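Local coordinates for surface presentation of antigens protein SpaO (Salmonella typhimurium, PDB 4YX1) that belongs to the FliN/MopA/SpaO family and works in the type III secretion pathway for Salmonella entry into mammalian cells, this chain being the protein's C-terminal SPOA2 domain, at residues A[42-46]-A[47-51]. Residues are numbered along the deposited sequence; the frame is centred on the assembly and turned at random.
Sequences IMANG and VLLGN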
ATOM      1  N   ILE A  42       6.258  -4.693  -1.375  1.00  6.79           N
ATOM      2  CA  ILE A  42       5.732  -5.253  -2.604  1.00  7.48           C
ATOM      3  C   ILE A  42       5.284  -6.672  -2.318  1.00  6.91           C
ATOM      4  O   ILE A  42       6.105  -7.510  -1.953  1.00  7.63           O
ATOM      5  CB  ILE A  42       6.788  -5.215  -3.715  1.00  9.43           C
ATOM      6  CG1 ILE A  42       7.292  -3.779  -3.881  1.00 12.61           C
ATOM      7  CG2 ILE A  42       6.236  -5.762  -5.033  1.00 10.97           C
ATOM      8  CD1 ILE A  42       8.715  -3.696  -4.252  1.00 16.78           C
HETATM    9  N   MSE A  43       3.981  -6.910  -2.456  1.00  7.24           N
HETATM   10  CA  MSE A  43       3.345  -8.185  -2.145  1.00  7.41           C
HETATM   11  C   MSE A  43       2.877  -8.860  -3.415  1.00  6.73           C
HETATM   12  O   MSE A  43       2.350  -8.215  -4.312  1.00  8.41           O
HETATM   13  CB  MSE A  43       2.130  -7.989  -1.233  1.00 10.92           C
HETATM   14  CG  MSE A  43       2.303  -7.002  -0.113  1.00 15.67           C
HETATM   15 SE   MSE A  43       3.424  -7.681   1.310  1.00 20.54          SE
HETATM   16  CE  MSE A  43       2.332  -9.131   1.980  1.00 18.71           C
ATOM     17  N   ALA A  44       3.055 -10.173  -3.481  1.00  6.65           N
ATOM     18  CA  ALA A  44       2.533 -10.971  -4.584  1.00  7.66           C
ATOM     19  C   ALA A  44       1.720 -12.095  -3.967  1.00  8.19           C
ATOM     20  O   ALA A  44       2.261 -12.907  -3.228  1.00  8.52           O
ATOM     21  CB  ALA A  44       3.663 -11.513  -5.453  1.00  9.65           C
ATOM     22  N   ASN A  45       0.421 -12.121  -4.248  1.00  8.08           N
ATOM     23  CA  ASN A  45      -0.499 -13.083  -3.644  1.00  8.40           C
ATOM     24  C   ASN A  45      -0.334 -13.138  -2.133  1.00 10.41           C
ATOM     25  O   ASN A  45      -0.331 -14.212  -1.527  1.00 11.97           O
ATOM     26  CB  ASN A  45      -0.319 -14.478  -4.251  1.00 10.11           C
ATOM     27  CG  ASN A  45      -0.817 -14.553  -5.673  1.00 10.79           C
ATOM     28  OD1 ASN A  45      -1.435 -13.621  -6.176  1.00 12.74           O
ATOM     29  ND2 ASN A  45      -0.546 -15.666  -6.336  1.00 13.04           N
ATOM     30  N   GLY A  46      -0.162 -11.970  -1.525  1.00  9.37           N
ATOM     31  CA  GLY A  46      -0.104 -11.885  -0.080  1.00 10.42           C
ATOM     32  C   GLY A  46       1.235 -12.237   0.535  1.00 10.55           C
ATOM     33  O   GLY A  46       1.352 -12.301   1.763  1.00 13.34           O
ATOM     34  N   VAL A  47       2.245 -12.451  -0.306  1.00  9.19           N
ATOM     35  CA  VAL A  47       3.584 -12.793   0.153  1.00  9.89           C
ATOM     36  C   VAL A  47       4.559 -11.661  -0.154  1.00  8.34           C
ATOM     37  O   VAL A  47       4.562 -11.124  -1.264  1.00  9.70           O
ATOM     38  CB  VAL A  47       4.072 -14.093  -0.512  1.00 11.74           C
ATOM     39  CG1 VAL A  47       5.485 -14.447  -0.051  1.00 13.51           C
ATOM     40  CG2 VAL A  47       3.093 -15.222  -0.232  1.00 13.14           C
ATOM     41  N   LEU A  48       5.377 -11.306   0.830  1.00  8.49           N
ATOM     42  CA  LEU A  48       6.346 -10.230   0.659  1.00  8.37           C
ATOM     43  C   LEU A  48       7.422 -10.600  -0.368  1.00  9.80           C
ATOM     44  O   LEU A  48       8.076 -11.635  -0.247  1.00 13.54           O
ATOM     45  CB  LEU A  48       6.998  -9.886   2.000  1.00  9.08           C
ATOM     46  CG  LEU A  48       7.996  -8.726   1.977  1.00 10.06           C
ATOM     47  CD1 LEU A  48       7.271  -7.431   1.635  1.00 10.22           C
ATOM     48  CD2 LEU A  48       8.674  -8.620   3.325  1.00 12.14           C
ATOM     49  N   LEU A  49       7.602  -9.748  -1.376  1.00  9.51           N
ATOM     50  CA  LEU A  49       8.626  -9.944  -2.404  1.00 11.93           C
ATOM     51  C   LEU A  49       9.805  -9.008  -2.267  1.00 11.84           C
ATOM     52  O   LEU A  49      10.893  -9.297  -2.741  1.00 12.71           O
ATOM     53  CB  LEU A  49       8.054  -9.729  -3.796  1.00 15.77           C
ATOM     54  CG  LEU A  49       7.132 -10.753  -4.414  1.00 19.66           C
ATOM     55  CD1 LEU A  49       7.073 -10.461  -5.904  1.00 20.85           C
ATOM     56  CD2 LEU A  49       7.649 -12.149  -4.152  1.00 20.80           C
ATOM     57  N   GLY A  50       9.574  -7.843  -1.686  1.00 11.53           N
ATOM     58  CA  GLY A  50      10.619  -6.849  -1.635  1.00 11.10           C
ATOM     59  C   GLY A  50      10.103  -5.609  -0.967  1.00  9.28           C
ATOM     60  O   GLY A  50       8.921  -5.515  -0.633  1.00  8.93           O
ATOM     61  N   ASN A  51      10.988  -4.649  -0.769  1.00  9.54           N
ATOM     62  CA  ASN A  51      10.550  -3.395  -0.209  1.00 10.20           C
ATOM     63  C   ASN A  51      11.376  -2.254  -0.735  1.00  8.27           C
ATOM     64  O   ASN A  51      12.462  -2.440  -1.298  1.00  8.74           O
ATOM     65  CB  ASN A  51      10.597  -3.422   1.313  1.00 14.13           C
ATOM     66  CG  ASN A  51      11.969  -3.724   1.842  1.00 16.70           C
ATOM     67  OD1 ASN A  51      12.895  -2.935   1.670  1.00 18.50           O
ATOM     68  ND2 ASN A  51      12.113  -4.870   2.504  1.00 18.57           N
TER
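With CG of L49 set anti to its carbonyl carbon (chi1 -73°), the leucine turns its branched end to the methyl of A44 across a tight beta hairpin, and CD1 of L49 lies 3.6 Å from CB of A44. On the other face of the hairpin, bends at chi2 and chi3 fold selenomethionine M43 so that it crosses L48 obliquely, SE resting 3.9 Å from CD1 of L48. The strands are joined by a type I' turn from A44 to V47, in which N45 and G46 both have positive phi. Two backbone bonds close it: A44 N to V47 O, at 2.8 Å, and the return bond from V47 N to A44 O. Further along, I42 stands opposite two residues, L49 and G50: a classic beta bulge that shifts the register by one. I42 O takes a nearly linear bond from L49 N and a weak one from G50 N, at 3.5 Å. Strand 4-10 continues the sheet beyond I42–A44, and K6 N donates to N45 OD1, tying the turn to that strand. L21 of the second subunit packs on both A44 and L49, so the hairpin face carrying A44 and L49 forms part of the interface with the second subunit. Within the bulge, I42 N points straight at G50 O, 2.9 Å away with an N-H...O angle of 176°.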